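Putative lipoprotein (Bacteroides ovatus, PDB 3OQQ) is of unknown function but is probably an extracellular lipoprotein that binds calcium ions. Local coordinates at residues A[400-403]-A[408-411]; A[386-391]-A[420-425]; A[180-185]-A[275-280]. All blocks are in the same frame, centred on the assembly; numbering follows the deposited sequence.

Contact 1 (A[400-403]-A[408-411]); sequences PFRE and FTKW
F401 meets F408 in a T-shaped stack. The edge of F401 points into the face of F408. The ring centroids lie 5.0 Å apart and the planes stand at 85°. F401 CD2 sits above the middle of the F408 ring, and F401 CE2 comes within 3.8 Å of F408 CD1. Both rings take the same first torsion: CG is anti to the backbone N, with chi1 -161° in F401 and -177° in F408. Each ring is thereby sent from its own short helix into the space between them. W422 adds its own edge-to-face contact with F408, and Y405 meets the ring of F401.

R402 and T409 touch through carbon and are joined by water. The methyl CG2 of T409 rests 3.8 Å from R402 CB and also lies near R402 NE, at an oblique angle to the guanidinium. The R402 chain is bent at chi3, which brings NE beside T409 CG2 and sets NH2 toward water 2. This water joins the two side chains. It lies in the guanidinium plane, accepts from R402 NH2 at 2.7 Å, and is hydrogen-bonded to T409 OG1 at 2.8 Å. Water 1 accepts from the backbone T409 N at 2.8 Å and gives a weak bond to R402 O. R402 NH1 also has a long, weak ion pair with D144.

The chemistry is therefore split. Two buried rings, with the touch of T409 CG2 on R402 CB, supply the apolar grip between helices 401-404 and 408-413. On the more exposed flank, the polar link between R402 and T409 runs through water.

Contact 2 (A[386-391]-A[420-425]); sequences VKLPVG and QKWYEN
W422 and Y423 receive L388 and P389 on two different kinds of ring surface. W422 to E424 form a short 3-10 turn, with backbone bonds from E424 N to K421 O and from N425 N to W422 O. K421, just before W422, touches the tyrosine: its CA lies over one face of the Y423 ring.

W422 comes next. Its CG stands between the backbone N and the carbonyl carbon (chi1 62°), and the six-membered end of the indole reaches the strand. L388 CD2 approaches that end near the ring plane, 3.6 Å from W422 CZ2, while L388 CD1 lies by W422 CH2. This is an edge contact, with the leucine and indole crossing at about a right angle.

Y423 offers a face instead. P389 CG stands 3.5 Å from the centroid of the Y423 ring and 8° off the normal, a nearly centred CH-pi contact. P389 CD lies over the CG and CD2 side of the same ring. The tyrosine is thus clasped between P389 and K421 CA on opposite faces. Without the ring, as with an alanine here, P389 would probably lose its aromatic platform and a gap would open beside it.

N425 ND2 closes the segment with a hydrogen bond to D407 OD2. L388 also pairs through its backbone with V128 of strand 122-131. A proline CG pointing into a tyrosine face is a classic CH-pi motif; here it packs the loop after helix 408-413 against the end of strand 385-388, beside strand 122-131.

Contact 3 (A[180-185]-A[275-280]); sequences LDVRAV and TSLMDN
V182 and L277 reach toward each other tip to tip. V182 CG1 meets L277 CD1 at 3.6 Å, the nearest approach between the two segments. The valine methyl lies anti to the backbone N (chi1 -173°), which aims it at the leucine. L277 extends to the strand through a single methyl, CD1. That methyl also lies 4.2 Å from V185 CG2, so it touches both valines.

M278, a selenomethionine, arrives differently. It does not point straight at V185, but the chain bends at chi3 (50°) and brings CE round to it. M278 CE ends 4.1 Å from V185 O and 4.4 Å from V185 CG1. These are loose contacts.

Between the two valines, R183 and A184 both face V151 and form a classic beta bulge. Their side chains point away from segment 275-280. R183 pairs instead with E153 in a salt bridge. L193 and P190 of strand 190-198 touch V182 and V185.

All four touching residues are buried, and only carbon groups meet between their side chains. Cohesion here is therefore hydrophobic, with charged groups such as D181, R183 and D279 bonded to partners elsewhere.

Contact 3 comes first along the chain. Contact 2 follows, and both segments of contact 1 fall in the sequence between those of contact 2. The centres of contacts 1 and 2 are about 11 Å apart. W422 links the ring pair of contact 1 to contact 2, packing on F401, F408 and W411. The centre of contact 3 lies about 22 Å from that of contact 2 and about 25 Å from that of contact 1. Strand 385-388 pairs with 122-131, which pairs with 150-161, which pairs with 173-184, so neighbouring strands join contacts 2 and 3. Contacts 1 and 2 together fasten the C-terminal helices and loop to the strands; contact 3 fastens a loop to strand 173-184.

Contact 1 (A[400-403]-A[408-411])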
loop_
_atom_site.group_PDB
_atom_site.type_symbol
_atom_site.label_atom_id
_atom_site.label_comp_id
_atom_site.label_asym_id
_atom_site.label_seq_id
_atom_site.Cartn_x
_atom_site.Cartn_y
_atom_site.Cartn_z
ATOM N N PRO A 400 13.563 20.214 0.464
ATOM C CA PRO A 400 13.742 19.353 -0.727
ATOM C C PRO A 400 13.906 17.882 -0.343
ATOM O O PRO A 400 14.682 17.582 0.562
ATOM C CB PRO A 400 15.023 19.906 -1.376
ATOM C CG PRO A 400 15.119 21.317 -0.906
ATOM C CD PRO A 400 14.599 21.269 0.522
ATOM N N PHE A 401 13.181 16.966 -1.020
ATOM C CA PHE A 401 13.245 15.520 -0.736
ATOM C C PHE A 401 14.691 14.996 -0.745
ATOM O O PHE A 401 15.081 14.316 0.196
ATOM C CB PHE A 401 12.368 14.706 -1.704
ATOM C CG PHE A 401 12.062 13.326 -1.153
ATOM C CD1 PHE A 401 11.230 13.167 -0.046
ATOM C CD2 PHE A 401 12.654 12.199 -1.698
ATOM C CE1 PHE A 401 10.977 11.893 0.486
ATOM C CE2 PHE A 401 12.393 10.918 -1.173
ATOM C CZ PHE A 401 11.551 10.773 -0.095
ATOM N N ARG A 402 15.511 15.394 -1.751
ATOM C CA ARG A 402 16.925 15.016 -1.903
ATOM C C ARG A 402 17.799 15.497 -0.677
ATOM O O ARG A 402 18.878 14.947 -0.453
ATOM C CB ARG A 402 17.476 15.585 -3.225
ATOM C CG ARG A 402 17.827 17.066 -3.129
ATOM C CD ARG A 402 17.912 17.778 -4.437
ATOM N NE ARG A 402 19.093 17.408 -5.193
ATOM C CZ ARG A 402 19.573 18.109 -6.214
ATOM N NH1 ARG A 402 19.000 19.253 -6.574
ATOM N NH2 ARG A 402 20.636 17.679 -6.874
ATOM N N GLU A 403 17.334 16.513 0.090
ATOM C CA GLU A 403 18.034 16.985 1.307
ATOM C C GLU A 403 17.627 16.140 2.512
ATOM O O GLU A 403 18.467 15.848 3.352
ATOM C CB GLU A 403 17.788 18.480 1.570
ATOM C CG GLU A 403 18.496 19.363 0.558
ATOM C CD GLU A 403 18.472 20.854 0.816
ATOM O OE1 GLU A 403 18.291 21.262 1.985
ATOM O OE2 GLU A 403 18.647 21.618 -0.160
ATOM N N PHE A 408 19.093 9.614 -2.208
ATOM C CA PHE A 408 17.967 9.486 -3.148
ATOM C C PHE A 408 18.406 9.677 -4.608
ATOM O O PHE A 408 18.129 8.794 -5.420
ATOM C CB PHE A 408 16.826 10.472 -2.817
ATOM C CG PHE A 408 15.587 10.371 -3.695
ATOM C CD1 PHE A 408 14.778 9.239 -3.664
ATOM C CD2 PHE A 408 15.223 11.417 -4.536
ATOM C CE1 PHE A 408 13.632 9.154 -4.461
ATOM C CE2 PHE A 408 14.064 11.338 -5.311
ATOM C CZ PHE A 408 13.269 10.214 -5.259
ATOM N N THR A 409 19.068 10.812 -4.945
ATOM C CA THR A 409 19.438 11.071 -6.360
ATOM C C THR A 409 20.423 10.027 -6.874
ATOM O O THR A 409 20.354 9.679 -8.055
ATOM C CB THR A 409 19.943 12.495 -6.614
ATOM O OG1 THR A 409 21.201 12.641 -5.975
ATOM C CG2 THR A 409 18.957 13.563 -6.116
ATOM N N LYS A 410 21.270 9.473 -5.985
ATOM C CA LYS A 410 22.215 8.403 -6.357
ATOM C C LYS A 410 21.449 7.177 -6.875
ATOM O O LYS A 410 21.833 6.599 -7.882
ATOM C CB LYS A 410 23.130 8.018 -5.185
ATOM C CG LYS A 410 24.289 8.981 -4.980
ATOM C CD LYS A 410 25.055 8.644 -3.702
ATOM C CE LYS A 410 26.173 9.619 -3.448
ATOM N NZ LYS A 410 26.764 9.440 -2.092
ATOM N N TRP A 411 20.367 6.810 -6.193
ATOM C CA TRP A 411 19.479 5.720 -6.577
ATOM C C TRP A 411 18.712 6.090 -7.859
ATOM O O TRP A 411 18.657 5.280 -8.800
ATOM C CB TRP A 411 18.516 5.433 -5.437
ATOM C CG TRP A 411 17.471 4.396 -5.731
ATOM C CD1 TRP A 411 17.643 3.041 -5.738
ATOM C CD2 TRP A 411 16.061 4.623 -5.868
ATOM N NE1 TRP A 411 16.442 2.413 -5.944
ATOM C CE2 TRP A 411 15.447 3.359 -6.013
ATOM C CE3 TRP A 411 15.249 5.775 -5.835
ATOM C CZ2 TRP A 411 14.059 3.212 -6.145
ATOM C CZ3 TRP A 411 13.876 5.625 -5.943
ATOM C CH2 TRP A 411 13.293 4.356 -6.104
HETATM O O HOH W 1 19.656 12.612 -2.881
HETATM O O HOH W 2 21.792 15.413 -5.983
#

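Contact 2 (A[386-391]-A[420-425])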
loop_
_atom_site.group_PDB
_atom_site.type_symbol
_atom_site.label_atom_id
_atom_site.label_comp_id
_atom_site.label_asym_id
_atom_site.label_seq_id
_atom_site.Cartn_x
_atom_site.Cartn_y
_atom_site.Cartn_z
ATOM N N VAL A 386 5.942 8.501 -5.157
ATOM C CA VAL A 386 6.821 7.363 -4.866
ATOM C C VAL A 386 6.169 6.446 -3.819
ATOM O O VAL A 386 5.408 6.903 -2.968
ATOM C CB VAL A 386 8.260 7.794 -4.441
ATOM C CG1 VAL A 386 9.038 8.373 -5.622
ATOM C CG2 VAL A 386 8.246 8.779 -3.271
ATOM N N LYS A 387 6.444 5.145 -3.918
ATOM C CA LYS A 387 5.933 4.139 -2.993
ATOM C C LYS A 387 7.142 3.525 -2.308
ATOM O O LYS A 387 8.026 2.941 -2.953
ATOM C CB LYS A 387 5.088 3.107 -3.736
ATOM C CG LYS A 387 4.372 2.121 -2.824
ATOM C CD LYS A 387 3.393 1.302 -3.659
ATOM C CE LYS A 387 4.014 0.094 -4.305
ATOM N NZ LYS A 387 2.999 -0.692 -5.054
ATOM N N LEU A 388 7.190 3.703 -0.990
ATOM C CA LEU A 388 8.364 3.393 -0.181
ATOM C C LEU A 388 8.114 2.392 0.948
ATOM O O LEU A 388 6.966 2.232 1.358
ATOM C CB LEU A 388 8.829 4.750 0.445
ATOM C CG LEU A 388 8.938 5.968 -0.506
ATOM C CD1 LEU A 388 9.404 7.186 0.217
ATOM C CD2 LEU A 388 9.904 5.704 -1.666
ATOM N N PRO A 389 9.180 1.814 1.569
ATOM C CA PRO A 389 8.966 0.983 2.777
ATOM C C PRO A 389 8.176 1.769 3.817
ATOM O O PRO A 389 8.340 2.992 3.933
ATOM C CB PRO A 389 10.393 0.668 3.223
ATOM C CG PRO A 389 11.166 0.662 1.937
ATOM C CD PRO A 389 10.630 1.873 1.237
ATOM N N VAL A 390 7.271 1.093 4.516
ATOM C CA VAL A 390 6.261 1.716 5.395
ATOM C C VAL A 390 6.874 2.638 6.474
ATOM O O VAL A 390 6.308 3.700 6.740
ATOM C CB VAL A 390 5.257 0.694 5.991
ATOM C CG1 VAL A 390 5.943 -0.306 6.927
ATOM C CG2 VAL A 390 4.073 1.402 6.663
ATOM N N GLY A 391 8.033 2.283 7.000
ATOM C CA GLY A 391 8.689 3.114 8.012
ATOM C C GLY A 391 9.316 4.406 7.514
ATOM O O GLY A 391 9.785 5.195 8.334
ATOM N N GLN A 420 20.223 1.192 -2.969
ATOM C CA GLN A 420 18.882 0.606 -2.967
ATOM C C GLN A 420 18.211 0.796 -1.630
ATOM O O GLN A 420 16.994 0.837 -1.570
ATOM C CB GLN A 420 18.943 -0.865 -3.363
ATOM C CG GLN A 420 19.060 -1.004 -4.886
ATOM C CD GLN A 420 19.479 -2.353 -5.384
ATOM O OE1 GLN A 420 19.263 -3.385 -4.754
ATOM N NE2 GLN A 420 20.065 -2.370 -6.565
ATOM N N LYS A 421 18.998 0.997 -0.571
ATOM C CA LYS A 421 18.498 1.266 0.781
ATOM C C LYS A 421 18.666 2.759 1.126
ATOM O O LYS A 421 18.867 3.116 2.284
ATOM C CB LYS A 421 19.204 0.374 1.811
ATOM C CG LYS A 421 18.690 -1.063 1.816
ATOM C CD LYS A 421 19.770 -1.976 2.381
ATOM C CE LYS A 421 19.300 -2.989 3.383
ATOM N NZ LYS A 421 20.416 -3.888 3.799
ATOM N N TRP A 422 18.497 3.630 0.128
ATOM C CA TRP A 422 18.619 5.074 0.289
ATOM C C TRP A 422 17.670 5.621 1.360
ATOM O O TRP A 422 18.039 6.596 2.020
ATOM C CB TRP A 422 18.359 5.798 -1.045
ATOM C CG TRP A 422 16.979 5.578 -1.585
ATOM C CD1 TRP A 422 16.584 4.607 -2.454
ATOM C CD2 TRP A 422 15.802 6.339 -1.267
ATOM N NE1 TRP A 422 15.246 4.743 -2.737
ATOM C CE2 TRP A 422 14.741 5.803 -2.029
ATOM C CE3 TRP A 422 15.548 7.453 -0.436
ATOM C CZ2 TRP A 422 13.424 6.296 -1.938
ATOM C CZ3 TRP A 422 14.240 7.915 -0.315
ATOM C CH2 TRP A 422 13.204 7.368 -1.098
ATOM N N TYR A 423 16.451 5.008 1.495
ATOM C CA TYR A 423 15.367 5.399 2.417
ATOM C C TYR A 423 15.753 5.193 3.885
ATOM O O TYR A 423 15.132 5.797 4.760
ATOM C CB TYR A 423 14.070 4.636 2.107
ATOM C CG TYR A 423 14.293 3.157 1.856
ATOM C CD1 TYR A 423 14.511 2.276 2.911
ATOM C CD2 TYR A 423 14.265 2.639 0.567
ATOM C CE1 TYR A 423 14.763 0.925 2.683
ATOM C CE2 TYR A 423 14.471 1.281 0.332
ATOM C CZ TYR A 423 14.734 0.430 1.395
ATOM O OH TYR A 423 14.946 -0.913 1.176
ATOM N N GLU A 424 16.782 4.361 4.150
ATOM C CA GLU A 424 17.310 4.124 5.487
ATOM C C GLU A 424 18.206 5.308 5.915
ATOM O O GLU A 424 18.491 5.460 7.109
ATOM C CB GLU A 424 18.121 2.803 5.533
ATOM C CG GLU A 424 17.272 1.550 5.434
ATOM C CD GLU A 424 17.936 0.203 5.651
ATOM O OE1 GLU A 424 19.178 0.147 5.785
ATOM O OE2 GLU A 424 17.201 -0.808 5.661
ATOM N N ASN A 425 18.679 6.119 4.954
ATOM C CA ASN A 425 19.578 7.230 5.288
ATOM C C ASN A 425 18.815 8.557 5.280
ATOM O O ASN A 425 18.905 9.322 4.328
ATOM C CB ASN A 425 20.814 7.267 4.348
ATOM C CG ASN A 425 21.810 8.381 4.660
ATOM O OD1 ASN A 425 21.913 8.882 5.787
ATOM N ND2 ASN A 425 22.576 8.790 3.675
#

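Contact 3 (A[180-185]-A[275-280])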
loop_
_atom_site.group_PDB
_atom_site.type_symbol
_atom_site.label_atom_id
_atom_site.label_comp_id
_atom_site.label_asym_id
_atom_site.label_seq_id
_atom_site.Cartn_x
_atom_site.Cartn_y
_atom_site.Cartn_z
ATOM N N LEU A 180 -5.739 2.203 4.485
ATOM C CA LEU A 180 -5.142 3.444 3.987
ATOM C C LEU A 180 -5.155 4.410 5.148
ATOM O O LEU A 180 -6.246 4.738 5.663
ATOM C CB LEU A 180 -5.920 4.014 2.782
ATOM C CG LEU A 180 -6.054 3.157 1.518
ATOM C CD1 LEU A 180 -7.042 3.778 0.566
ATOM C CD2 LEU A 180 -4.705 2.949 0.832
ATOM N N ASP A 181 -3.958 4.779 5.637
ATOM C CA ASP A 181 -3.816 5.646 6.816
ATOM C C ASP A 181 -3.173 6.952 6.456
ATOM O O ASP A 181 -2.037 6.939 5.992
ATOM C CB ASP A 181 -2.973 4.941 7.909
ATOM C CG ASP A 181 -3.572 3.638 8.382
ATOM O OD1 ASP A 181 -4.822 3.467 8.250
ATOM O OD2 ASP A 181 -2.806 2.770 8.836
ATOM N N VAL A 182 -3.873 8.080 6.704
ATOM C CA VAL A 182 -3.357 9.423 6.403
ATOM C C VAL A 182 -2.290 9.816 7.421
ATOM O O VAL A 182 -2.593 10.057 8.591
ATOM C CB VAL A 182 -4.453 10.515 6.323
ATOM C CG1 VAL A 182 -3.854 11.842 5.841
ATOM C CG2 VAL A 182 -5.598 10.087 5.424
ATOM N N ARG A 183 -1.062 9.976 6.954
ATOM C CA ARG A 183 0.014 10.379 7.827
ATOM C C ARG A 183 0.184 11.904 7.784
ATOM O O ARG A 183 0.389 12.512 8.824
ATOM C CB ARG A 183 1.292 9.591 7.454
ATOM C CG ARG A 183 2.568 10.352 7.480
ATOM C CD ARG A 183 3.645 9.676 8.274
ATOM N NE ARG A 183 4.057 8.326 7.862
ATOM C CZ ARG A 183 5.148 8.050 7.149
ATOM N NH1 ARG A 183 5.907 9.040 6.664
ATOM N NH2 ARG A 183 5.499 6.784 6.924
ATOM N N ALA A 184 0.091 12.527 6.607
ATOM C CA ALA A 184 0.262 13.978 6.489
ATOM C C ALA A 184 -0.353 14.503 5.204
ATOM O O ALA A 184 -0.440 13.761 4.219
ATOM C CB ALA A 184 1.759 14.338 6.513
ATOM N N VAL A 185 -0.662 15.824 5.190
ATOM C CA VAL A 185 -1.151 16.540 4.013
ATOM C C VAL A 185 -0.363 17.863 3.949
ATOM O O VAL A 185 -0.737 18.841 4.583
ATOM C CB VAL A 185 -2.693 16.730 3.956
ATOM C CG1 VAL A 185 -3.119 17.372 2.637
ATOM C CG2 VAL A 185 -3.429 15.406 4.159
ATOM N N THR A 275 -8.790 17.760 3.041
ATOM C CA THR A 275 -8.742 19.213 3.269
ATOM C C THR A 275 -9.164 19.607 4.725
ATOM O O THR A 275 -8.800 20.692 5.202
ATOM C CB THR A 275 -9.624 19.909 2.217
ATOM O OG1 THR A 275 -9.187 21.242 2.035
ATOM C CG2 THR A 275 -11.132 19.861 2.531
ATOM N N SER A 276 -9.959 18.736 5.405
ATOM C CA SER A 276 -10.513 19.038 6.730
ATOM C C SER A 276 -9.565 18.636 7.864
ATOM O O SER A 276 -9.889 18.900 9.014
ATOM C CB SER A 276 -11.868 18.344 6.906
ATOM O OG SER A 276 -11.771 16.942 7.136
ATOM N N LEU A 277 -8.385 18.014 7.547
ATOM C CA LEU A 277 -7.447 17.515 8.563
ATOM C C LEU A 277 -6.572 18.598 9.153
ATOM O O LEU A 277 -6.268 18.555 10.354
ATOM C CB LEU A 277 -6.577 16.383 8.025
ATOM C CG LEU A 277 -7.313 15.177 7.433
ATOM C CD1 LEU A 277 -6.345 14.181 6.996
ATOM C CD2 LEU A 277 -8.335 14.569 8.442
HETATM N N MSE A 278 -6.140 19.551 8.320
HETATM C CA MSE A 278 -5.365 20.687 8.804
HETATM C C MSE A 278 -6.258 21.656 9.613
HETATM O O MSE A 278 -7.491 21.543 9.583
HETATM C CB MSE A 278 -4.717 21.432 7.633
HETATM C CG MSE A 278 -5.721 22.193 6.759
HETATM SE SE MSE A 278 -4.916 22.963 5.186
HETATM C CE MSE A 278 -3.959 21.307 4.536
ATOM N N ASP A 279 -5.630 22.624 10.307
ATOM C CA ASP A 279 -6.343 23.648 11.068
ATOM C C ASP A 279 -6.310 24.965 10.335
ATOM O O ASP A 279 -7.202 25.798 10.532
ATOM C CB ASP A 279 -5.746 23.804 12.465
ATOM C CG ASP A 279 -6.109 22.663 13.388
ATOM O OD1 ASP A 279 -6.963 21.836 13.006
ATOM O OD2 ASP A 279 -5.519 22.575 14.464
ATOM N N ASN A 280 -5.293 25.149 9.481
ATOM C CA ASN A 280 -5.092 26.350 8.671
ATOM C C ASN A 280 -4.156 26.061 7.484
ATOM O O ASN A 280 -3.399 25.082 7.490
ATOM C CB ASN A 280 -4.546 27.514 9.519
ATOM C CG ASN A 280 -3.184 27.252 10.095
ATOM O OD1 ASN A 280 -2.198 27.244 9.376
ATOM N ND2 ASN A 280 -3.091 27.074 11.406
#